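Side-chain contacts in N-acetyl-beta-D glucosaminidase (Rhizomucor miehei CAU432, PDB 4ZM6), which probably removes N-acetylglucosamine units as a family 3 beta-N-acetylglucosaminidase and also carries an acetyl-CoA-binding, GCN5-related glucosamine N-acetyltransferase region: residues R149-D154 against L163-G168; L157-G162 against F213-E218; C224-M229 against A334-Q339. All coordinates share one frame; numbering follows the deposited sequence.

Interaction 1 of 3, residues R149-D154 against L163-G168; sequences RSYGQD and LAQVEG
Tyr151 and Gln165 meet through one buried hydrogen bond, the phenol OH donating to OE1 over 2.6 Å. The donor reaches the amide oxygen with a C=O...O angle of 109°, from above the carbonyl plane and tilted 41° out of it, so the bond is not aligned with a lone pair. From the tyrosine side, OE1 lies at the ring edge, near the ring plane, while ring and amide planes stand almost perpendicular. The OH also brushes the aliphatic part of the glutamine, with Gln165 CG 3.4 Å from Tyr151 OH. A bend at chi2 (-146°) of Gln165 turns its amide so that OE1 meets the phenol OH. The length of a tyrosine, with a hydroxyl at its end, suits this position, because the nearest CA atoms, those of Tyr151 and Gln165, are 11.2 Å apart.

Further out, the loop carrying the tyrosine is shaped by an ST turn, in which Ser150 OG accepts from Gly152 N at 3.3 Å. Gly152 itself takes up backbone angles that favour glycine. On the other side Gln165 belongs to helix 155-171 of the TIM-barrel domain; its NE2 makes a weak hydrogen bond to Ala111 O, and its side chain packs on Val114 and Ala115 of helix 108-125. Asn99 touches both Tyr151 and Gln165.

The glutamine amide thus accepts from the loop through its oxygen and donates weakly to a neighbouring chain segment through its nitrogen, a neutral polar link that pairs the buried phenol without placing a charge in the interior.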
ATOM      1  N   ARG A 149      24.110   3.311   9.971  1.00 51.31           N
ATOM      2  CA  ARG A 149      24.143   3.330   8.511  1.00 51.22           C
ATOM      3  C   ARG A 149      22.760   3.067   7.910  1.00 50.71           C
ATOM      4  O   ARG A 149      22.523   3.382   6.746  1.00 51.84           O
ATOM      5  CB  ARG A 149      25.135   2.289   7.986  1.00 50.90           C
ATOM      6  CG  ARG A 149      26.578   2.550   8.386  1.00 51.88           C
ATOM      7  CD  ARG A 149      27.464   1.357   8.064  1.00 52.78           C
ATOM      8  NE  ARG A 149      27.615   1.148   6.625  1.00 53.43           N
ATOM      9  CZ  ARG A 149      28.162   0.069   6.069  1.00 53.30           C
ATOM     10  NH1 ARG A 149      28.628  -0.921   6.825  1.00 53.23           N
ATOM     11  NH2 ARG A 149      28.237  -0.023   4.745  1.00 53.73           N
ATOM     12  N   SER A 150      21.864   2.466   8.690  1.00 48.50           N
ATOM     13  CA  SER A 150      20.477   2.295   8.270  1.00 47.64           C
ATOM     14  C   SER A 150      19.636   3.471   8.756  1.00 46.43           C
ATOM     15  O   SER A 150      19.888   4.013   9.827  1.00 44.41           O
ATOM     16  CB  SER A 150      19.902   0.984   8.809  1.00 47.47           C
ATOM     17  OG  SER A 150      18.494   0.931   8.633  1.00 45.72           O
ATOM     18  N   TYR A 151      18.630   3.852   7.973  1.00 46.87           N
ATOM     19  CA  TYR A 151      17.767   4.981   8.330  1.00 46.69           C
ATOM     20  C   TYR A 151      16.932   4.680   9.576  1.00 46.15           C
ATOM     21  O   TYR A 151      16.526   5.603  10.292  1.00 44.24           O
ATOM     22  CB  TYR A 151      16.830   5.352   7.175  1.00 47.32           C
ATOM     23  CG  TYR A 151      17.522   5.794   5.899  1.00 47.23           C
ATOM     24  CD1 TYR A 151      18.098   7.060   5.794  1.00 46.97           C
ATOM     25  CD2 TYR A 151      17.581   4.953   4.790  1.00 47.31           C
ATOM     26  CE1 TYR A 151      18.717   7.470   4.622  1.00 47.65           C
ATOM     27  CE2 TYR A 151      18.199   5.349   3.614  1.00 47.98           C
ATOM     28  CZ  TYR A 151      18.766   6.609   3.532  1.00 48.53           C
ATOM     29  OH  TYR A 151      19.382   7.000   2.363  1.00 48.70           O
ATOM     30  N   GLY A 152      16.661   3.396   9.821  1.00 44.77           N
ATOM     31  CA  GLY A 152      15.929   2.993  11.016  1.00 43.81           C
ATOM     32  C   GLY A 152      15.273   1.624  10.943  1.00 44.25           C
ATOM     33  O   GLY A 152      15.601   0.798  10.093  1.00 43.93           O
ATOM     34  N   GLN A 153      14.309   1.426  11.836  1.00 45.74           N
ATOM     35  CA  GLN A 153      13.673   0.136  12.100  1.00 47.17           C
ATOM     36  C   GLN A 153      12.516  -0.176  11.163  1.00 47.33           C
ATOM     37  O   GLN A 153      12.246  -1.339  10.870  1.00 47.92           O
ATOM     38  CB  GLN A 153      13.133   0.176  13.523  1.00 49.09           C
ATOM     39  CG  GLN A 153      12.742  -1.151  14.122  1.00 51.03           C
ATOM     40  CD  GLN A 153      12.471  -1.005  15.604  1.00 53.72           C
ATOM     41  OE1 GLN A 153      11.574  -0.264  16.010  1.00 57.02           O
ATOM     42  NE2 GLN A 153      13.266  -1.679  16.422  1.00 55.25           N
ATOM     43  N   ASP A 154      11.821   0.870  10.730  1.00 48.24           N
ATOM     44  CA  ASP A 154      10.642   0.748   9.882  1.00 50.40           C
ATOM     45  C   ASP A 154      11.033   0.696   8.397  1.00 51.24           C
ATOM     46  O   ASP A 154      11.596   1.661   7.880  1.00 50.61           O
ATOM     47  CB  ASP A 154       9.725   1.949  10.142  1.00 52.41           C
ATOM     48  CG  ASP A 154       8.434   1.899   9.352  1.00 51.62           C
ATOM     49  OD1 ASP A 154       8.161   0.887   8.683  1.00 52.06           O
ATOM     50  OD2 ASP A 154       7.687   2.894   9.410  1.00 53.69           O
ATOM     51  N   LEU A 163      14.787   6.264  -1.450  1.00 53.06           N
ATOM     52  CA  LEU A 163      14.374   6.890  -2.715  1.00 54.43           C
ATOM     53  C   LEU A 163      14.881   8.319  -2.829  1.00 53.69           C
ATOM     54  O   LEU A 163      15.419   8.712  -3.862  1.00 56.24           O
ATOM     55  CB  LEU A 163      12.845   6.933  -2.842  1.00 56.27           C
ATOM     56  CG  LEU A 163      12.166   5.997  -3.838  1.00 57.79           C
ATOM     57  CD1 LEU A 163      12.141   4.561  -3.338  1.00 60.08           C
ATOM     58  CD2 LEU A 163      10.753   6.495  -4.089  1.00 58.37           C
ATOM     59  N   ALA A 164      14.684   9.089  -1.763  1.00 51.50           N
ATOM     60  CA  ALA A 164      15.017  10.505  -1.754  1.00 50.66           C
ATOM     61  C   ALA A 164      16.488  10.741  -2.051  1.00 50.67           C
ATOM     62  O   ALA A 164      16.830  11.677  -2.771  1.00 49.43           O
ATOM     63  CB  ALA A 164      14.651  11.119  -0.414  1.00 50.94           C
ATOM     64  N   GLN A 165      17.348   9.890  -1.495  1.00 52.30           N
ATOM     65  CA  GLN A 165      18.796  10.035  -1.652  1.00 52.14           C
ATOM     66  C   GLN A 165      19.266   9.546  -3.016  1.00 51.93           C
ATOM     67  O   GLN A 165      20.124  10.171  -3.634  1.00 53.30           O
ATOM     68  CB  GLN A 165      19.543   9.306  -0.532  1.00 52.47           C
ATOM     69  CG  GLN A 165      19.425   9.987   0.824  1.00 53.08           C
ATOM     70  CD  GLN A 165      20.680   9.842   1.672  1.00 52.47           C
ATOM     71  OE1 GLN A 165      21.205   8.741   1.848  1.00 53.21           O
ATOM     72  NE2 GLN A 165      21.171  10.959   2.198  1.00 50.93           N
ATOM     73  N   VAL A 166      18.706   8.432  -3.480  1.00 51.71           N
ATOM     74  CA  VAL A 166      18.956   7.951  -4.839  1.00 51.64           C
ATOM     75  C   VAL A 166      18.608   9.044  -5.857  1.00 52.42           C
ATOM     76  O   VAL A 166      19.375   9.302  -6.780  1.00 53.48           O
ATOM     77  CB  VAL A 166      18.147   6.677  -5.144  1.00 51.82           C
ATOM     78  CG1 VAL A 166      18.209   6.332  -6.628  1.00 52.03           C
ATOM     79  CG2 VAL A 166      18.658   5.514  -4.302  1.00 52.03           C
ATOM     80  N   GLU A 167      17.455   9.683  -5.683  1.00 52.70           N
ATOM     81  CA  GLU A 167      17.124  10.867  -6.468  1.00 53.64           C
ATOM     82  C   GLU A 167      18.235  11.900  -6.308  1.00 54.60           C
ATOM     83  O   GLU A 167      18.888  12.267  -7.276  1.00 56.17           O
ATOM     84  CB  GLU A 167      15.766  11.464  -6.047  1.00 52.54           C
ATOM     85  CG  GLU A 167      15.535  12.903  -6.511  1.00 51.58           C
ATOM     86  CD  GLU A 167      14.093  13.365  -6.394  1.00 50.80           C
ATOM     87  OE1 GLU A 167      13.838  14.570  -6.579  1.00 49.65           O
ATOM     88  OE2 GLU A 167      13.205  12.540  -6.121  1.00 52.29           O
ATOM     89  N   GLY A 168      18.459  12.343  -5.077  1.00 55.73           N
ATOM     90  CA  GLY A 168      19.436  13.395  -4.798  1.00 57.28           C
ATOM     91  C   GLY A 168      20.793  13.181  -5.446  1.00 58.00           C
ATOM     92  O   GLY A 168      21.321  14.079  -6.106  1.00 57.77           O
TER

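Interaction 2 of 3, residues L157-G162 against F213-E218; sequences LVARMG and FKKALE
Lys215 lays its aliphatic chain along the methyl group of Ala159, with Lys215 CB 4.0 Å and CD 3.7 Å from Ala159 CB. CG leaves anti to the backbone N (chi1 -172°), which sends the chain toward helix 155-171. A sharp turn at chi4 (-85°) then folds the ammonium group over, leaving Lys215 NZ 3.4 Å from Ala159 CB. The small alanine suits this spot, since the CA atoms of Ala159 and Lys215 are only 6.3 Å apart and its methyl lies against the passing lysine chain.

NZ also comes near Arg160 N, but both are donors and do not bond. The ammonium group has a long, weak ion pair with Glu156; separately, the lysine side chain touches Glu641 of helix 627-642. In the TIM-barrel domain, strand 178-181 and helix 202-207 come between helices 155-171 and 211-217 in the chain, and the contact packs the two side by side, joining their facing flanks. Phe213 points away from the contact; it and Ala216 pack on Ile178 of that strand, and Phe213 sets its ring edge-to-face with Phe181.

Arg160 starts away from helix 211-217 at its CB, its guanidinium having one face met by Leu157 CD1, 3.1 Å above the plane and offset toward the rim. Its side chain touches Glu637, also on helix 627-642, and lies about 9 Å from that of Thr629, an acetyl-CoA-binding residue. Arg160 NE and Lys215 NZ remain 6.7 Å apart, a spacing that probably keeps the repulsion between these like charges modest.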
ATOM      1  N   LEU A 157       9.986   3.758   6.359  1.00 56.67           N
ATOM      2  CA  LEU A 157      10.861   4.906   6.577  1.00 55.25           C
ATOM      3  C   LEU A 157      12.170   4.763   5.793  1.00 54.07           C
ATOM      4  O   LEU A 157      12.680   5.739   5.254  1.00 55.45           O
ATOM      5  CB  LEU A 157      11.155   5.085   8.068  1.00 56.38           C
ATOM      6  CG  LEU A 157      12.175   6.145   8.503  1.00 57.80           C
ATOM      7  CD1 LEU A 157      11.925   7.503   7.874  1.00 58.50           C
ATOM      8  CD2 LEU A 157      12.170   6.276  10.019  1.00 59.00           C
ATOM      9  N   VAL A 158      12.699   3.545   5.716  1.00 50.50           N
ATOM     10  CA  VAL A 158      13.926   3.296   4.971  1.00 48.58           C
ATOM     11  C   VAL A 158      13.695   3.513   3.471  1.00 48.73           C
ATOM     12  O   VAL A 158      14.559   4.034   2.776  1.00 50.19           O
ATOM     13  CB  VAL A 158      14.476   1.878   5.252  1.00 48.29           C
ATOM     14  CG1 VAL A 158      15.647   1.544   4.336  1.00 48.20           C
ATOM     15  CG2 VAL A 158      14.904   1.755   6.710  1.00 48.09           C
ATOM     16  N   ALA A 159      12.523   3.128   2.981  1.00 49.47           N
ATOM     17  CA  ALA A 159      12.170   3.331   1.577  1.00 49.38           C
ATOM     18  C   ALA A 159      12.047   4.809   1.263  1.00 50.22           C
ATOM     19  O   ALA A 159      12.643   5.311   0.306  1.00 50.40           O
ATOM     20  CB  ALA A 159      10.859   2.630   1.265  1.00 50.29           C
ATOM     21  N   ARG A 160      11.254   5.488   2.086  1.00 51.06           N
ATOM     22  CA  ARG A 160      10.999   6.918   1.960  1.00 51.49           C
ATOM     23  C   ARG A 160      12.307   7.696   1.823  1.00 51.53           C
ATOM     24  O   ARG A 160      12.473   8.481   0.887  1.00 51.91           O
ATOM     25  CB  ARG A 160      10.229   7.404   3.190  1.00 52.62           C
ATOM     26  CG  ARG A 160       9.508   8.728   3.014  1.00 54.72           C
ATOM     27  CD  ARG A 160       9.391   9.472   4.339  1.00 55.94           C
ATOM     28  NE  ARG A 160       8.924   8.612   5.422  1.00 56.06           N
ATOM     29  CZ  ARG A 160       9.078   8.872   6.720  1.00 57.27           C
ATOM     30  NH1 ARG A 160       9.694   9.981   7.135  1.00 56.61           N
ATOM     31  NH2 ARG A 160       8.620   8.005   7.616  1.00 57.85           N
ATOM     32  N   MET A 161      13.233   7.446   2.750  1.00 50.86           N
ATOM     33  CA  MET A 161      14.506   8.163   2.797  1.00 48.87           C
ATOM     34  C   MET A 161      15.451   7.671   1.703  1.00 49.01           C
ATOM     35  O   MET A 161      16.199   8.458   1.123  1.00 49.17           O
ATOM     36  CB  MET A 161      15.176   7.997   4.160  1.00 47.12           C
ATOM     37  CG  MET A 161      14.355   8.434   5.372  1.00 47.34           C
ATOM     38  SD  MET A 161      13.813  10.154   5.480  1.00 46.89           S
ATOM     39  CE  MET A 161      15.313  10.969   5.019  1.00 48.87           C
ATOM     40  N   GLY A 162      15.417   6.370   1.430  1.00 49.97           N
ATOM     41  CA  GLY A 162      16.268   5.764   0.405  1.00 50.39           C
ATOM     42  C   GLY A 162      16.032   6.353  -0.975  1.00 52.43           C
ATOM     43  O   GLY A 162      16.962   6.870  -1.600  1.00 51.90           O
ATOM     44  N   PHE A 213      13.935  -2.114  -1.038  1.00 50.90           N
ATOM     45  CA  PHE A 213      14.482  -2.485  -2.350  1.00 52.29           C
ATOM     46  C   PHE A 213      13.391  -2.512  -3.416  1.00 53.16           C
ATOM     47  O   PHE A 213      13.576  -2.002  -4.520  1.00 51.20           O
ATOM     48  CB  PHE A 213      15.184  -3.846  -2.298  1.00 51.64           C
ATOM     49  CG  PHE A 213      16.488  -3.829  -1.549  1.00 52.28           C
ATOM     50  CD1 PHE A 213      17.651  -3.410  -2.170  1.00 52.20           C
ATOM     51  CD2 PHE A 213      16.549  -4.231  -0.224  1.00 53.18           C
ATOM     52  CE1 PHE A 213      18.852  -3.390  -1.484  1.00 52.10           C
ATOM     53  CE2 PHE A 213      17.744  -4.213   0.469  1.00 52.34           C
ATOM     54  CZ  PHE A 213      18.898  -3.793  -0.163  1.00 52.05           C
ATOM     55  N   LYS A 214      12.254  -3.109  -3.076  1.00 55.58           N
ATOM     56  CA  LYS A 214      11.127  -3.175  -3.995  1.00 57.85           C
ATOM     57  C   LYS A 214      10.680  -1.775  -4.381  1.00 56.83           C
ATOM     58  O   LYS A 214      10.457  -1.491  -5.557  1.00 57.76           O
ATOM     59  CB  LYS A 214       9.950  -3.933  -3.375  1.00 59.79           C
ATOM     60  CG  LYS A 214       8.834  -4.220  -4.368  1.00 63.73           C
ATOM     61  CD  LYS A 214       7.486  -4.413  -3.694  1.00 66.69           C
ATOM     62  CE  LYS A 214       6.395  -4.662  -4.725  1.00 67.97           C
ATOM     63  NZ  LYS A 214       5.278  -5.470  -4.164  1.00 70.07           N
ATOM     64  N   LYS A 215      10.554  -0.905  -3.386  1.00 55.47           N
ATOM     65  CA  LYS A 215      10.066   0.445  -3.614  1.00 56.93           C
ATOM     66  C   LYS A 215      11.017   1.251  -4.501  1.00 56.80           C
ATOM     67  O   LYS A 215      10.571   2.029  -5.340  1.00 59.68           O
ATOM     68  CB  LYS A 215       9.814   1.152  -2.281  1.00 58.58           C
ATOM     69  CG  LYS A 215       9.127   2.503  -2.415  1.00 63.24           C
ATOM     70  CD  LYS A 215       8.132   2.756  -1.285  1.00 66.29           C
ATOM     71  CE  LYS A 215       7.832   4.240  -1.099  1.00 68.51           C
ATOM     72  NZ  LYS A 215       8.816   4.946  -0.225  1.00 68.81           N
ATOM     73  N   ALA A 216      12.319   1.047  -4.329  1.00 57.44           N
ATOM     74  CA  ALA A 216      13.318   1.732  -5.145  1.00 56.47           C
ATOM     75  C   ALA A 216      13.248   1.264  -6.594  1.00 58.21           C
ATOM     76  O   ALA A 216      13.191   2.082  -7.513  1.00 58.89           O
ATOM     77  CB  ALA A 216      14.709   1.504  -4.577  1.00 55.73           C
ATOM     78  N   LEU A 217      13.235  -0.051  -6.793  1.00 60.50           N
ATOM     79  CA  LEU A 217      13.152  -0.627  -8.139  1.00 62.55           C
ATOM     80  C   LEU A 217      11.903  -0.170  -8.899  1.00 64.45           C
ATOM     81  O   LEU A 217      11.951   0.025 -10.111  1.00 67.26           O
ATOM     82  CB  LEU A 217      13.179  -2.156  -8.078  1.00 63.33           C
ATOM     83  CG  LEU A 217      14.434  -2.822  -7.495  1.00 64.30           C
ATOM     84  CD1 LEU A 217      14.349  -4.337  -7.637  1.00 64.64           C
ATOM     85  CD2 LEU A 217      15.701  -2.285  -8.144  1.00 63.93           C
ATOM     86  N   GLU A 218      10.797   0.010  -8.180  1.00 65.37           N
ATOM     87  CA  GLU A 218       9.534   0.442  -8.783  1.00 64.03           C
ATOM     88  C   GLU A 218       9.390   1.962  -8.946  1.00 65.02           C
ATOM     89  O   GLU A 218       8.392   2.425  -9.492  1.00 67.24           O
ATOM     90  CB  GLU A 218       8.356  -0.077  -7.957  1.00 63.49           C
ATOM     91  CG  GLU A 218       8.135  -1.577  -8.062  1.00 64.30           C
ATOM     92  CD  GLU A 218       6.898  -2.035  -7.310  1.00 64.50           C
ATOM     93  OE1 GLU A 218       6.440  -3.173  -7.549  1.00 62.34           O
ATOM     94  OE2 GLU A 218       6.387  -1.254  -6.480  1.00 65.61           O
TER

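Interaction 3 of 3, residues C224-M229 against A334-Q339; sequences CPTSVM and AQLKDQ
Thr226 packs against two residues of helix 323-340 that stand one turn apart, Leu336 and Gln339. Its CB rests on the tip of the leucine, 3.5 Å from Leu336 CD1. At the branch the two arms part company. OG1 passes the same methyl at 3.9 Å from Leu336 CD1, and makes its hydrogen bond outside this contact, accepting from the backbone N of Thr176. CG2, the methyl arm, points to the amide of Gln339 and is 3.6 Å from Gln339 OE1 and 3.8 Å from Gln339 NE2. A chi1 of 47° sets OG1 between the backbone N and carbonyl carbon and puts CG2 anti to the carbonyl carbon, beside the backbone N, where it meets the Gln339 amide.

Leucine suits its place as a greasy wedge: with CG anti to the backbone N (chi1 -177°) it projects from the helix toward Thr226, just ahead of the strand, crossing the threonine at about a right angle. Its other methyl, CD2, only skirts the Thr226 carbonyl. Deeper in, Leu336 packs on Val264 and Phe76, residues of two barrel strands. Gln339, by contrast, is an exposed residue that reaches across with an extended chain.

Thr226 sits just before strand 227-230 of the TIM barrel, where Ser227 OG hydrogen-bonds to Thr176 O and to Ser177 OG. The contact joins the start of this strand to the domain's helix 323-340.

The threonine thus spends its polar arm on the loop leading to the neighbouring strand and its nonpolar surface on the helix; between these two segments the contact is van der Waals packing, while hydrogen bonds to Thr176 and Ser177 fix the strand end.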
ATOM      1  N   CYS A 224      14.669   5.927  -9.236  1.00 59.94           N
ATOM      2  CA  CYS A 224      15.011   4.518  -9.411  1.00 60.04           C
ATOM      3  C   CYS A 224      16.525   4.404  -9.533  1.00 59.89           C
ATOM      4  O   CYS A 224      17.133   5.147 -10.307  1.00 60.13           O
ATOM      5  CB  CYS A 224      14.343   3.938 -10.655  1.00 60.86           C
ATOM      6  SG  CYS A 224      14.751   2.200 -10.959  1.00 62.76           S
ATOM      7  N   PRO A 225      17.144   3.482  -8.771  1.00 58.54           N
ATOM      8  CA  PRO A 225      18.602   3.425  -8.760  1.00 58.22           C
ATOM      9  C   PRO A 225      19.169   2.807 -10.029  1.00 58.11           C
ATOM     10  O   PRO A 225      18.485   2.040 -10.708  1.00 58.39           O
ATOM     11  CB  PRO A 225      18.910   2.553  -7.544  1.00 57.70           C
ATOM     12  CG  PRO A 225      17.729   1.663  -7.417  1.00 57.97           C
ATOM     13  CD  PRO A 225      16.547   2.440  -7.916  1.00 58.27           C
ATOM     14  N   THR A 226      20.427   3.124 -10.315  1.00 57.46           N
ATOM     15  CA  THR A 226      21.077   2.725 -11.555  1.00 56.33           C
ATOM     16  C   THR A 226      21.863   1.436 -11.371  1.00 55.11           C
ATOM     17  O   THR A 226      22.201   0.778 -12.355  1.00 60.23           O
ATOM     18  CB  THR A 226      22.012   3.829 -12.082  1.00 55.80           C
ATOM     19  OG1 THR A 226      22.839   4.322 -11.021  1.00 55.59           O
ATOM     20  CG2 THR A 226      21.204   4.976 -12.662  1.00 56.44           C
ATOM     21  N   SER A 227      22.160   1.086 -10.119  1.00 51.97           N
ATOM     22  CA  SER A 227      22.752  -0.207  -9.794  1.00 52.07           C
ATOM     23  C   SER A 227      22.274  -0.734  -8.437  1.00 51.89           C
ATOM     24  O   SER A 227      21.767   0.018  -7.600  1.00 51.08           O
ATOM     25  CB  SER A 227      24.283  -0.124  -9.814  1.00 51.84           C
ATOM     26  OG  SER A 227      24.795   0.348  -8.580  1.00 50.58           O
ATOM     27  N   VAL A 228      22.440  -2.039  -8.241  1.00 52.35           N
ATOM     28  CA  VAL A 228      22.102  -2.703  -6.985  1.00 53.67           C
ATOM     29  C   VAL A 228      23.299  -3.531  -6.522  1.00 53.22           C
ATOM     30  O   VAL A 228      23.878  -4.272  -7.309  1.00 51.49           O
ATOM     31  CB  VAL A 228      20.883  -3.632  -7.156  1.00 54.90           C
ATOM     32  CG1 VAL A 228      20.610  -4.416  -5.877  1.00 55.37           C
ATOM     33  CG2 VAL A 228      19.654  -2.830  -7.564  1.00 55.31           C
ATOM     34  N   MET A 229      23.663  -3.408  -5.249  1.00 54.08           N
ATOM     35  CA  MET A 229      24.778  -4.170  -4.696  1.00 53.92           C
ATOM     36  C   MET A 229      24.287  -5.341  -3.839  1.00 55.48           C
ATOM     37  O   MET A 229      23.435  -5.180  -2.962  1.00 55.74           O
ATOM     38  CB  MET A 229      25.684  -3.268  -3.863  1.00 53.22           C
ATOM     39  CG  MET A 229      26.983  -3.933  -3.425  1.00 51.67           C
ATOM     40  SD  MET A 229      27.874  -2.958  -2.207  1.00 49.14           S
ATOM     41  CE  MET A 229      28.494  -1.641  -3.246  1.00 50.98           C
ATOM     42  N   ALA A 334      27.673  -0.355 -20.467  1.00 75.05           N
ATOM     43  CA  ALA A 334      27.750   0.691 -21.487  1.00 77.08           C
ATOM     44  C   ALA A 334      26.620   1.704 -21.284  1.00 78.63           C
ATOM     45  O   ALA A 334      26.867   2.908 -21.197  1.00 77.30           O
ATOM     46  CB  ALA A 334      27.679   0.086 -22.881  1.00 75.73           C
ATOM     47  N   GLN A 335      25.388   1.203 -21.196  1.00 78.23           N
ATOM     48  CA  GLN A 335      24.220   2.043 -20.912  1.00 78.52           C
ATOM     49  C   GLN A 335      24.433   2.917 -19.674  1.00 74.45           C
ATOM     50  O   GLN A 335      24.157   4.119 -19.700  1.00 71.96           O
ATOM     51  CB  GLN A 335      22.961   1.179 -20.732  1.00 81.41           C
ATOM     52  CG  GLN A 335      22.272   0.804 -22.038  1.00 83.74           C
ATOM     53  CD  GLN A 335      21.424  -0.458 -21.926  1.00 86.94           C
ATOM     54  OE1 GLN A 335      21.913  -1.518 -21.533  1.00 87.40           O
ATOM     55  NE2 GLN A 335      20.150  -0.351 -22.287  1.00 88.74           N
ATOM     56  N   LEU A 336      24.933   2.308 -18.599  1.00 71.64           N
ATOM     57  CA  LEU A 336      25.164   3.027 -17.352  1.00 69.86           C
ATOM     58  C   LEU A 336      26.206   4.125 -17.535  1.00 71.39           C
ATOM     59  O   LEU A 336      26.010   5.248 -17.078  1.00 74.75           O
ATOM     60  CB  LEU A 336      25.591   2.067 -16.234  1.00 67.39           C
ATOM     61  CG  LEU A 336      25.799   2.686 -14.843  1.00 65.39           C
ATOM     62  CD1 LEU A 336      24.629   3.567 -14.446  1.00 65.12           C
ATOM     63  CD2 LEU A 336      26.020   1.616 -13.790  1.00 64.42           C
ATOM     64  N   LYS A 337      27.301   3.807 -18.215  1.00 73.11           N
ATOM     65  CA  LYS A 337      28.326   4.808 -18.523  1.00 74.27           C
ATOM     66  C   LYS A 337      27.793   5.929 -19.418  1.00 72.95           C
ATOM     67  O   LYS A 337      28.081   7.099 -19.184  1.00 72.45           O
ATOM     68  CB  LYS A 337      29.557   4.155 -19.165  1.00 75.40           C
ATOM     69  CG  LYS A 337      30.413   3.379 -18.176  1.00 75.33           C
ATOM     70  CD  LYS A 337      31.815   3.138 -18.701  1.00 76.07           C
ATOM     71  CE  LYS A 337      32.672   2.453 -17.649  1.00 78.08           C
ATOM     72  NZ  LYS A 337      34.126   2.599 -17.918  1.00 79.01           N
ATOM     73  N   ASP A 338      27.006   5.570 -20.430  1.00 74.12           N
ATOM     74  CA  ASP A 338      26.416   6.559 -21.342  1.00 74.68           C
ATOM     75  C   ASP A 338      25.446   7.507 -20.636  1.00 77.41           C
ATOM     76  O   ASP A 338      25.255   8.642 -21.077  1.00 78.42           O
ATOM     77  CB  ASP A 338      25.698   5.868 -22.510  1.00 73.48           C
ATOM     78  CG  ASP A 338      26.660   5.190 -23.476  1.00 72.86           C
ATOM     79  OD1 ASP A 338      27.829   5.618 -23.566  1.00 73.31           O
ATOM     80  OD2 ASP A 338      26.249   4.228 -24.154  1.00 70.98           O
ATOM     81  N   GLN A 339      24.832   7.040 -19.551  1.00 77.79           N
ATOM     82  CA  GLN A 339      23.925   7.869 -18.761  1.00 74.71           C
ATOM     83  C   GLN A 339      24.670   8.980 -18.021  1.00 72.37           C
ATOM     84  O   GLN A 339      24.150  10.082 -17.874  1.00 72.88           O
ATOM     85  CB  GLN A 339      23.136   7.006 -17.765  1.00 74.44           C
ATOM     86  CG  GLN A 339      21.922   7.710 -17.164  1.00 75.73           C
ATOM     87  CD  GLN A 339      21.121   6.841 -16.202  1.00 75.71           C
ATOM     88  OE1 GLN A 339      20.512   7.348 -15.256  1.00 76.50           O
ATOM     89  NE2 GLN A 339      21.110   5.531 -16.442  1.00 73.41           N
TER

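From the N terminus, residues 149-154 open interaction 1, which closes a short loop of eight residues at 163-168. Segment 157-162 of interaction 2 lies between those two ends, and its partner 213-218 follows beyond 163-168, so the two contacts cross and share helix 155-171. Interaction 3 begins only afterwards, at 224-229, and closes a loop of 104 residues at 334-339. Leu163 of interaction 1 packs on Ala216 of interaction 2, while Pro225 of interaction 3 meets Val166 and the carbonyl of Ala216. Together the contacts bind a loop, helices 155-171, 211-217 and 323-340, and strand 227-230 within the barrel domain.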